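Local coordinates for cortical-lytic enzyme (Clostridium perfringens, PDB 5JIP), which probably cleaves the glycan strands of spore-cortex peptidoglycan as a family 25 muramidase (lysozyme activity) during germination, at residues A[152-161]-A[187-196]; A[127-135]-A[167-175]. One frame throughout, in Å; residues are numbered along the deposited sequence.

How the interactions relate
Both contacts lie in the glycosyl hydrolase family 25 domain, a member of the TIM-barrel clan, on the same side of the chain's centre and with their own centres about 14 Å apart. Their segments alternate along the chain: 127-135 on helix 124-142, then 152-161, then 167-175, then 187-196. Interaction 2 closes the loop before strand 175-178 onto the earlier helix, and interaction 1 folds the loop after that strand onto helix 152-157. They meet where Trp-196 NE1 is 2.8 Å from Met-173 O, a probable hydrogen bond. The two loops flanking strand 175-178 are thus joined to each other, on a flank away from the magnesium site.

Interaction 1 of 2, residues A[152-161]-A[187-196]; sequences LFFIGLYDDF and PRIPPNVGGW
Leu-152, the first residue of helix 152-157, spreads its two methyls over the loop 187-196. CG stands anti to the backbone N (chi1 -178°), and the branch ends as a fork: CD2 meets Pro-191 CD tip to tip at 3.7 Å, while CD1 lies 3.9 Å from Val-193 CG1, the Leu-152 and Val-193 side chains crossing at about a right angle. One turn later Ile-155 sets CD1 against both Val-193 CG2 and the indole, 4.0 Å from Trp-196 CZ3, and its CG1 sits over the centre of the Phe-161 ring.

After the helix the chain turns at Asp-160, whose N shares Ile-155 O with Tyr-158 N, the two donors arriving from opposite faces of that carbonyl. Asp-160 then makes the polar link to the loop: Gly-194 N donates to Asp-160 OD1 at 2.9 Å, with 148° at the hydrogen, and comes from above the carboxylate plane. Gly-194 CA also lies 3.2 Å from Asp-160 O in a CA-H...O contact. Gly-194 belongs to the type I' turn from Val-193 to Trp-196, closed by Trp-196 N to Val-193 O. Phe-161 completes the series by presenting its edge, CD2 being 3.8 Å from Trp-196 CH2, while the indole NE1 is held by Met-173 O.

The loop is therefore held to the helix and the turn that follows it mainly by apolar contacts, and the hydrogen bond from the Gly-194 N-H to the Asp-160 carboxylate fixes the start of the type I' turn.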
loop_
_atom_site.group_PDB
_atom_site.type_symbol
_atom_site.label_atom_id
_atom_site.label_comp_id
_atom_site.label_asym_id
_atom_site.label_seq_id
_atom_site.Cartn_x
_atom_site.Cartn_y
_atom_site.Cartn_z
ATOM N N LEU A 152 14.863 -19.281 -15.971
ATOM C CA LEU A 152 13.715 -19.656 -16.790
ATOM C C LEU A 152 13.736 -21.145 -17.105
ATOM O O LEU A 152 12.704 -21.826 -17.011
ATOM C CB LEU A 152 13.709 -18.829 -18.081
ATOM C CG LEU A 152 12.520 -19.059 -19.047
ATOM C CD1 LEU A 152 11.210 -18.820 -18.333
ATOM C CD2 LEU A 152 12.590 -18.181 -20.308
ATOM N N PHE A 153 14.905 -21.669 -17.471
ATOM C CA PHE A 153 15.024 -23.101 -17.743
ATOM C C PHE A 153 14.588 -23.931 -16.544
ATOM O O PHE A 153 13.799 -24.881 -16.678
ATOM C CB PHE A 153 16.460 -23.424 -18.130
ATOM C CG PHE A 153 16.704 -24.879 -18.376
ATOM C CD1 PHE A 153 16.375 -25.444 -19.589
ATOM C CD2 PHE A 153 17.258 -25.684 -17.394
ATOM C CE1 PHE A 153 16.585 -26.790 -19.821
ATOM C CE2 PHE A 153 17.470 -27.025 -17.626
ATOM C CZ PHE A 153 17.139 -27.573 -18.841
ATOM N N PHE A 154 15.089 -23.570 -15.360
ATOM C CA PHE A 154 14.786 -24.285 -14.129
ATOM C C PHE A 154 13.289 -24.288 -13.837
ATOM O O PHE A 154 12.720 -25.330 -13.491
ATOM C CB PHE A 154 15.566 -23.642 -12.979
ATOM C CG PHE A 154 15.564 -24.430 -11.715
ATOM C CD1 PHE A 154 16.494 -25.429 -11.521
ATOM C CD2 PHE A 154 14.652 -24.153 -10.695
ATOM C CE1 PHE A 154 16.507 -26.160 -10.355
ATOM C CE2 PHE A 154 14.665 -24.874 -9.519
ATOM C CZ PHE A 154 15.585 -25.880 -9.342
ATOM N N ILE A 155 12.634 -23.120 -13.958
ATOM C CA ILE A 155 11.188 -23.054 -13.778
ATOM C C ILE A 155 10.522 -24.054 -14.713
ATOM O O ILE A 155 9.608 -24.778 -14.316
ATOM C CB ILE A 155 10.682 -21.612 -14.010
ATOM C CG1 ILE A 155 11.131 -20.699 -12.855
ATOM C CG2 ILE A 155 9.169 -21.567 -14.136
ATOM C CD1 ILE A 155 10.871 -19.221 -13.099
ATOM N N GLY A 156 11.006 -24.138 -15.955
ATOM C CA GLY A 156 10.416 -25.037 -16.936
ATOM C C GLY A 156 10.585 -26.502 -16.589
ATOM O O GLY A 156 9.730 -27.327 -16.921
ATOM N N LEU A 157 11.674 -26.848 -15.912
ATOM C CA LEU A 157 11.861 -28.220 -15.455
ATOM C C LEU A 157 10.828 -28.618 -14.421
ATOM O O LEU A 157 10.572 -29.809 -14.225
ATOM C CB LEU A 157 13.239 -28.391 -14.826
ATOM C CG LEU A 157 14.440 -28.611 -15.704
ATOM C CD1 LEU A 157 15.642 -28.642 -14.781
ATOM C CD2 LEU A 157 14.311 -29.912 -16.471
ATOM N N TYR A 158 10.294 -27.652 -13.694
ATOM C CA TYR A 158 9.411 -27.913 -12.567
ATOM C C TYR A 158 7.992 -27.447 -12.865
ATOM O O TYR A 158 7.288 -26.939 -11.993
ATOM C CB TYR A 158 9.963 -27.263 -11.309
ATOM C CG TYR A 158 11.094 -28.063 -10.721
ATOM C CD1 TYR A 158 10.836 -29.159 -9.910
ATOM C CD2 TYR A 158 12.421 -27.746 -11.009
ATOM C CE1 TYR A 158 11.864 -29.909 -9.377
ATOM C CE2 TYR A 158 13.462 -28.489 -10.479
ATOM C CZ TYR A 158 13.178 -29.562 -9.664
ATOM O OH TYR A 158 14.190 -30.307 -9.124
ATOM N N ASP A 159 7.570 -27.610 -14.120
ATOM C CA ASP A 159 6.179 -27.395 -14.507
ATOM C C ASP A 159 5.753 -25.964 -14.232
ATOM O O ASP A 159 4.641 -25.725 -13.759
ATOM C CB ASP A 159 5.231 -28.345 -13.763
ATOM C CG ASP A 159 5.385 -29.788 -14.181
ATOM O OD1 ASP A 159 5.234 -30.082 -15.387
ATOM O OD2 ASP A 159 5.646 -30.622 -13.286
ATOM N N ASP A 160 6.629 -24.996 -14.501
ATOM C CA ASP A 160 6.252 -23.605 -14.294
ATOM C C ASP A 160 6.051 -23.295 -12.816
ATOM O O ASP A 160 5.403 -22.309 -12.470
ATOM C CB ASP A 160 4.962 -23.295 -15.077
ATOM C CG ASP A 160 4.872 -21.846 -15.568
ATOM O OD1 ASP A 160 5.918 -21.218 -15.786
ATOM O OD2 ASP A 160 3.735 -21.341 -15.780
ATOM N N PHE A 161 6.562 -24.140 -11.922
ATOM C CA PHE A 161 6.330 -24.010 -10.484
ATOM C C PHE A 161 4.842 -24.071 -10.148
ATOM O O PHE A 161 4.401 -23.568 -9.111
ATOM C CB PHE A 161 6.928 -22.710 -9.921
ATOM C CG PHE A 161 8.407 -22.748 -9.703
ATOM C CD1 PHE A 161 9.179 -23.850 -10.062
ATOM C CD2 PHE A 161 9.033 -21.674 -9.094
ATOM C CE1 PHE A 161 10.566 -23.859 -9.829
ATOM C CE2 PHE A 161 10.386 -21.685 -8.868
ATOM C CZ PHE A 161 11.159 -22.779 -9.247
ATOM N N PRO A 187 13.933 -16.774 -25.665
ATOM C CA PRO A 187 13.255 -15.567 -26.148
ATOM C C PRO A 187 14.087 -14.318 -25.884
ATOM O O PRO A 187 15.029 -14.318 -25.086
ATOM C CB PRO A 187 11.942 -15.539 -25.350
ATOM C CG PRO A 187 12.002 -16.645 -24.379
ATOM C CD PRO A 187 13.342 -17.283 -24.420
ATOM N N ARG A 188 13.706 -13.235 -26.574
ATOM C CA ARG A 188 14.428 -11.970 -26.481
ATOM C C ARG A 188 14.294 -11.337 -25.099
ATOM O O ARG A 188 15.223 -10.668 -24.628
ATOM C CB ARG A 188 13.900 -11.008 -27.556
ATOM C CG ARG A 188 14.519 -9.606 -27.551
ATOM C CD ARG A 188 13.877 -8.683 -28.620
ATOM N NE ARG A 188 12.454 -8.427 -28.364
ATOM C CZ ARG A 188 11.988 -7.521 -27.510
ATOM N NH1 ARG A 188 12.850 -6.767 -26.821
ATOM N NH2 ARG A 188 10.662 -7.367 -27.349
ATOM N N ILE A 189 13.120 -11.431 -24.486
ATOM C CA ILE A 189 12.880 -10.871 -23.153
ATOM C C ILE A 189 12.173 -11.922 -22.307
ATOM O O ILE A 189 11.621 -12.901 -22.840
ATOM C CB ILE A 189 12.040 -9.573 -23.213
ATOM C CG1 ILE A 189 10.748 -9.794 -24.018
ATOM C CG2 ILE A 189 12.848 -8.425 -23.806
ATOM C CD1 ILE A 189 9.773 -8.610 -23.920
ATOM N N PRO A 190 12.168 -11.758 -20.984
ATOM C CA PRO A 190 11.566 -12.771 -20.125
ATOM C C PRO A 190 10.071 -12.901 -20.386
ATOM O O PRO A 190 9.323 -11.908 -20.338
ATOM C CB PRO A 190 11.849 -12.252 -18.702
ATOM C CG PRO A 190 13.105 -11.403 -18.854
ATOM C CD PRO A 190 12.894 -10.731 -20.203
ATOM N N PRO A 191 9.592 -14.102 -20.666
ATOM C CA PRO A 191 8.144 -14.306 -20.719
ATOM C C PRO A 191 7.550 -14.316 -19.328
ATOM O O PRO A 191 8.226 -14.566 -18.333
ATOM C CB PRO A 191 8.005 -15.677 -21.382
ATOM C CG PRO A 191 9.181 -16.407 -20.931
ATOM C CD PRO A 191 10.304 -15.378 -20.866
ATOM N N ASN A 192 6.243 -14.109 -19.271
ATOM C CA ASN A 192 5.529 -14.213 -18.003
ATOM C C ASN A 192 5.338 -15.692 -17.674
ATOM O O ASN A 192 4.814 -16.454 -18.488
ATOM C CB ASN A 192 4.204 -13.448 -18.071
ATOM C CG ASN A 192 4.402 -11.906 -18.106
ATOM O OD1 ASN A 192 5.436 -11.355 -17.684
ATOM N ND2 ASN A 192 3.387 -11.213 -18.577
ATOM N N VAL A 193 5.793 -16.108 -16.491
ATOM C CA VAL A 193 5.839 -17.514 -16.102
ATOM C C VAL A 193 5.606 -17.629 -14.601
ATOM O O VAL A 193 5.715 -16.652 -13.855
ATOM C CB VAL A 193 7.184 -18.193 -16.471
ATOM C CG1 VAL A 193 7.372 -18.238 -17.978
ATOM C CG2 VAL A 193 8.339 -17.495 -15.824
ATOM N N GLY A 194 5.317 -18.854 -14.159
ATOM C CA GLY A 194 5.195 -19.168 -12.748
ATOM C C GLY A 194 4.110 -18.420 -12.015
ATOM O O GLY A 194 4.146 -18.355 -10.788
ATOM N N GLY A 195 3.143 -17.848 -12.721
ATOM C CA GLY A 195 2.135 -17.032 -12.074
ATOM C C GLY A 195 2.614 -15.682 -11.600
ATOM O O GLY A 195 1.827 -14.939 -11.010
ATOM N N TRP A 196 3.888 -15.350 -11.813
ATOM C CA TRP A 196 4.414 -14.041 -11.472
ATOM C C TRP A 196 3.908 -13.003 -12.457
ATOM O O TRP A 196 4.111 -13.137 -13.670
ATOM C CB TRP A 196 5.941 -14.082 -11.489
ATOM C CG TRP A 196 6.543 -14.581 -10.199
ATOM C CD1 TRP A 196 6.537 -13.937 -8.979
ATOM C CD2 TRP A 196 7.272 -15.802 -9.997
ATOM N NE1 TRP A 196 7.199 -14.690 -8.047
ATOM C CE2 TRP A 196 7.680 -15.827 -8.652
ATOM C CE3 TRP A 196 7.636 -16.868 -10.834
ATOM C CZ2 TRP A 196 8.394 -16.891 -8.114
ATOM C CZ3 TRP A 196 8.361 -17.912 -10.296
ATOM C CH2 TRP A 196 8.729 -17.916 -8.950
#

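Interaction 2 of 2, residues A[127-135]-A[167-175]; sequences LVNWIDRFR and GYPLSDMPL
A salt-bridge network of Asp-132, Arg-135 and Asp-172 ties helix 124-142 to the loop preceding strand 175-178. Arg-135 is the shared partner: its chain leaves CB with CG anti to the backbone N, then bends at chi2 (-101°) and chi3, which brings the guanidinium back toward Asp-132. NE and NH2 grip Asp-132 OD1 side-on, NH2 at 2.7 Å. NH1 and NH2 hold Asp-172 OD1 end-on, with NH1 at 3.0 Å from it; this bond is fairly straight, 158° at the hydrogen, although the guanidinium and carboxylate planes are 44° apart. NH2 also makes a weak bond to Pro-169 O. Partners in its plane thus fix the group's rotation, and Met-173 CG lies over one face, 3.6 Å from Arg-135 NH1.

In the family's TIM-barrel arrangement, this helix packs on the barrel strands, Ile-131 touching Leu-112 of strand 111-113. The loop adds two overlapping type I turns, 168-171 and 170-173, which share Leu-170 and Ser-171. Leu-170 lies against the helix, its CG 3.7 Å from Val-128 CG1, these two side chains sliding past each other in opposite directions. The Leu-170 and Ile-131 side chains instead cross at about a right angle, with Leu-170 CD1 3.7 Å from Ile-131 CG2. Met-173 SD packs on that same Ile-131 methyl at 4.2 Å. Asp-132 OD1 has a further salt-bridge partner in Lys-280 of the second subunit.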
loop_
_atom_site.group_PDB
_atom_site.type_symbol
_atom_site.label_atom_id
_atom_site.label_comp_id
_atom_site.label_asym_id
_atom_site.label_seq_id
_atom_site.Cartn_x
_atom_site.Cartn_y
_atom_site.Cartn_z
ATOM N N LEU A 127 9.745 -29.426 -4.238
ATOM C CA LEU A 127 10.664 -28.296 -4.389
ATOM C C LEU A 127 10.005 -27.010 -3.907
ATOM O O LEU A 127 10.578 -26.261 -3.110
ATOM C CB LEU A 127 11.109 -28.157 -5.836
ATOM C CG LEU A 127 12.041 -26.979 -6.146
ATOM C CD1 LEU A 127 13.322 -27.096 -5.365
ATOM C CD2 LEU A 127 12.387 -26.888 -7.628
ATOM N N VAL A 128 8.776 -26.758 -4.351
ATOM C CA VAL A 128 8.100 -25.527 -3.972
ATOM C C VAL A 128 7.824 -25.508 -2.470
ATOM O O VAL A 128 7.982 -24.472 -1.830
ATOM C CB VAL A 128 6.816 -25.336 -4.811
ATOM C CG1 VAL A 128 5.972 -24.190 -4.278
ATOM C CG2 VAL A 128 7.127 -25.081 -6.308
ATOM N N ASN A 129 7.368 -26.629 -1.884
ATOM C CA ASN A 129 7.193 -26.680 -0.440
ATOM C C ASN A 129 8.480 -26.310 0.302
ATOM O O ASN A 129 8.437 -25.646 1.345
ATOM C CB ASN A 129 6.730 -28.068 -0.008
ATOM C CG ASN A 129 5.256 -28.286 -0.245
ATOM O OD1 ASN A 129 4.531 -27.378 -0.677
ATOM N ND2 ASN A 129 4.799 -29.490 0.049
ATOM N N TRP A 130 9.630 -26.759 -0.200
ATOM C CA TRP A 130 10.896 -26.437 0.458
ATOM C C TRP A 130 11.189 -24.941 0.391
ATOM O O TRP A 130 11.523 -24.319 1.399
ATOM C CB TRP A 130 12.028 -27.249 -0.173
ATOM C CG TRP A 130 13.295 -27.141 0.575
ATOM C CD1 TRP A 130 13.782 -28.013 1.518
ATOM C CD2 TRP A 130 14.261 -26.088 0.471
ATOM N NE1 TRP A 130 14.981 -27.557 2.003
ATOM C CE2 TRP A 130 15.298 -26.379 1.374
ATOM C CE3 TRP A 130 14.347 -24.919 -0.303
ATOM C CZ2 TRP A 130 16.430 -25.550 1.512
ATOM C CZ3 TRP A 130 15.451 -24.106 -0.156
ATOM C CH2 TRP A 130 16.484 -24.429 0.742
ATOM N N ILE A 131 11.030 -24.340 -0.792
ATOM C CA ILE A 131 11.221 -22.900 -0.935
ATOM C C ILE A 131 10.260 -22.139 -0.032
ATOM O O ILE A 131 10.642 -21.199 0.670
ATOM C CB ILE A 131 11.034 -22.500 -2.402
ATOM C CG1 ILE A 131 12.089 -23.187 -3.249
ATOM C CG2 ILE A 131 11.025 -20.964 -2.545
ATOM C CD1 ILE A 131 11.840 -23.015 -4.726
ATOM N N ASP A 132 8.989 -22.535 -0.056
ATOM C CA ASP A 132 7.949 -21.866 0.712
ATOM C C ASP A 132 8.241 -21.934 2.208
ATOM O O ASP A 132 7.979 -20.982 2.948
ATOM C CB ASP A 132 6.617 -22.539 0.365
ATOM C CG ASP A 132 5.409 -21.659 0.622
ATOM O OD1 ASP A 132 5.538 -20.420 0.694
ATOM O OD2 ASP A 132 4.312 -22.238 0.740
ATOM N N ARG A 133 8.779 -23.065 2.680
ATOM C CA ARG A 133 9.123 -23.175 4.087
ATOM C C ARG A 133 10.286 -22.261 4.430
ATOM O O ARG A 133 10.294 -21.620 5.490
ATOM C CB ARG A 133 9.473 -24.633 4.423
ATOM C CG ARG A 133 10.061 -24.829 5.824
ATOM C CD ARG A 133 9.065 -24.490 6.936
ATOM N NE ARG A 133 7.855 -25.302 6.822
ATOM C CZ ARG A 133 7.674 -26.481 7.417
ATOM N NH1 ARG A 133 6.531 -27.141 7.245
ATOM N NH2 ARG A 133 8.623 -27.006 8.187
ATOM N N PHE A 134 11.287 -22.223 3.555
ATOM C CA PHE A 134 12.409 -21.302 3.731
ATOM C C PHE A 134 11.898 -19.868 3.804
ATOM O O PHE A 134 12.219 -19.123 4.737
ATOM C CB PHE A 134 13.398 -21.479 2.582
ATOM C CG PHE A 134 14.694 -20.693 2.751
ATOM C CD1 PHE A 134 14.726 -19.311 2.598
ATOM C CD2 PHE A 134 15.872 -21.349 3.053
ATOM C CE1 PHE A 134 15.925 -18.589 2.758
ATOM C CE2 PHE A 134 17.086 -20.630 3.200
ATOM C CZ PHE A 134 17.099 -19.256 3.055
ATOM N N ARG A 135 11.029 -19.497 2.869
ATOM C CA ARG A 135 10.427 -18.163 2.888
ATOM C C ARG A 135 9.689 -17.881 4.201
ATOM O O ARG A 135 9.831 -16.797 4.791
ATOM C CB ARG A 135 9.496 -18.022 1.686
ATOM C CG ARG A 135 8.739 -16.706 1.604
ATOM C CD ARG A 135 7.326 -16.849 2.086
ATOM N NE ARG A 135 6.545 -17.670 1.154
ATOM C CZ ARG A 135 5.824 -17.216 0.132
ATOM N NH1 ARG A 135 5.725 -15.920 -0.095
ATOM N NH2 ARG A 135 5.168 -18.070 -0.655
ATOM N N GLY A 167 -2.076 -24.091 -7.351
ATOM C CA GLY A 167 -1.711 -22.929 -8.141
ATOM C C GLY A 167 -0.215 -22.689 -8.108
ATOM O O GLY A 167 0.585 -23.609 -8.287
ATOM N N TYR A 168 0.161 -21.432 -7.855
ATOM C CA TYR A 168 1.549 -20.969 -7.879
ATOM C C TYR A 168 1.830 -20.365 -6.511
ATOM O O TYR A 168 1.689 -19.149 -6.330
ATOM C CB TYR A 168 1.772 -19.935 -8.977
ATOM C CG TYR A 168 1.508 -20.434 -10.362
ATOM C CD1 TYR A 168 2.500 -21.087 -11.083
ATOM C CD2 TYR A 168 0.270 -20.234 -10.963
ATOM C CE1 TYR A 168 2.270 -21.531 -12.373
ATOM C CE2 TYR A 168 0.020 -20.676 -12.245
ATOM C CZ TYR A 168 1.022 -21.332 -12.944
ATOM O OH TYR A 168 0.791 -21.771 -14.222
ATOM N N PRO A 169 2.206 -21.185 -5.522
ATOM C CA PRO A 169 2.383 -20.658 -4.161
ATOM C C PRO A 169 3.504 -19.640 -4.021
ATOM O O PRO A 169 3.506 -18.886 -3.040
ATOM C CB PRO A 169 2.681 -21.916 -3.332
ATOM C CG PRO A 169 2.134 -23.081 -4.173
ATOM C CD PRO A 169 2.365 -22.648 -5.582
ATOM N N LEU A 170 4.478 -19.613 -4.925
ATOM C CA LEU A 170 5.583 -18.664 -4.778
ATOM C C LEU A 170 5.373 -17.360 -5.545
ATOM O O LEU A 170 6.272 -16.502 -5.528
ATOM C CB LEU A 170 6.880 -19.313 -5.232
ATOM C CG LEU A 170 7.178 -20.668 -4.614
ATOM C CD1 LEU A 170 8.432 -21.240 -5.234
ATOM C CD2 LEU A 170 7.241 -20.617 -3.083
ATOM N N SER A 171 4.223 -17.184 -6.205
ATOM C CA SER A 171 4.038 -16.067 -7.132
ATOM C C SER A 171 3.918 -14.730 -6.416
ATOM O O SER A 171 3.886 -13.682 -7.082
ATOM C CB SER A 171 2.796 -16.311 -8.010
ATOM O OG SER A 171 1.582 -16.338 -7.257
ATOM N N ASP A 172 3.821 -14.739 -5.095
ATOM C CA ASP A 172 3.823 -13.502 -4.343
ATOM C C ASP A 172 5.235 -13.127 -3.904
ATOM O O ASP A 172 5.436 -12.025 -3.410
ATOM C CB ASP A 172 2.886 -13.589 -3.124
ATOM C CG ASP A 172 3.372 -14.547 -2.056
ATOM O OD1 ASP A 172 3.874 -15.646 -2.402
ATOM O OD2 ASP A 172 3.222 -14.186 -0.864
ATOM N N MET A 173 6.223 -13.982 -4.137
ATOM C CA MET A 173 7.602 -13.584 -3.873
ATOM C C MET A 173 8.089 -12.605 -4.938
ATOM O O MET A 173 7.746 -12.738 -6.106
ATOM C CB MET A 173 8.523 -14.810 -3.846
ATOM C CG MET A 173 8.134 -15.817 -2.799
ATOM S SD MET A 173 9.340 -17.152 -2.715
ATOM C CE MET A 173 10.754 -16.299 -1.966
ATOM N N PRO A 174 8.915 -11.625 -4.583
ATOM C CA PRO A 174 9.640 -10.908 -5.638
ATOM C C PRO A 174 10.468 -11.907 -6.417
ATOM O O PRO A 174 11.070 -12.810 -5.832
ATOM C CB PRO A 174 10.512 -9.897 -4.878
ATOM C CG PRO A 174 9.870 -9.765 -3.546
ATOM C CD PRO A 174 9.259 -11.139 -3.245
ATOM N N LEU A 175 10.487 -11.732 -7.743
ATOM C CA LEU A 175 11.194 -12.627 -8.653
ATOM C C LEU A 175 12.409 -11.955 -9.280
ATOM O O LEU A 175 12.299 -10.913 -9.944
ATOM C CB LEU A 175 10.271 -13.129 -9.766
ATOM C CG LEU A 175 10.920 -14.009 -10.824
ATOM C CD1 LEU A 175 11.384 -15.304 -10.219
ATOM C CD2 LEU A 175 9.948 -14.239 -11.942
#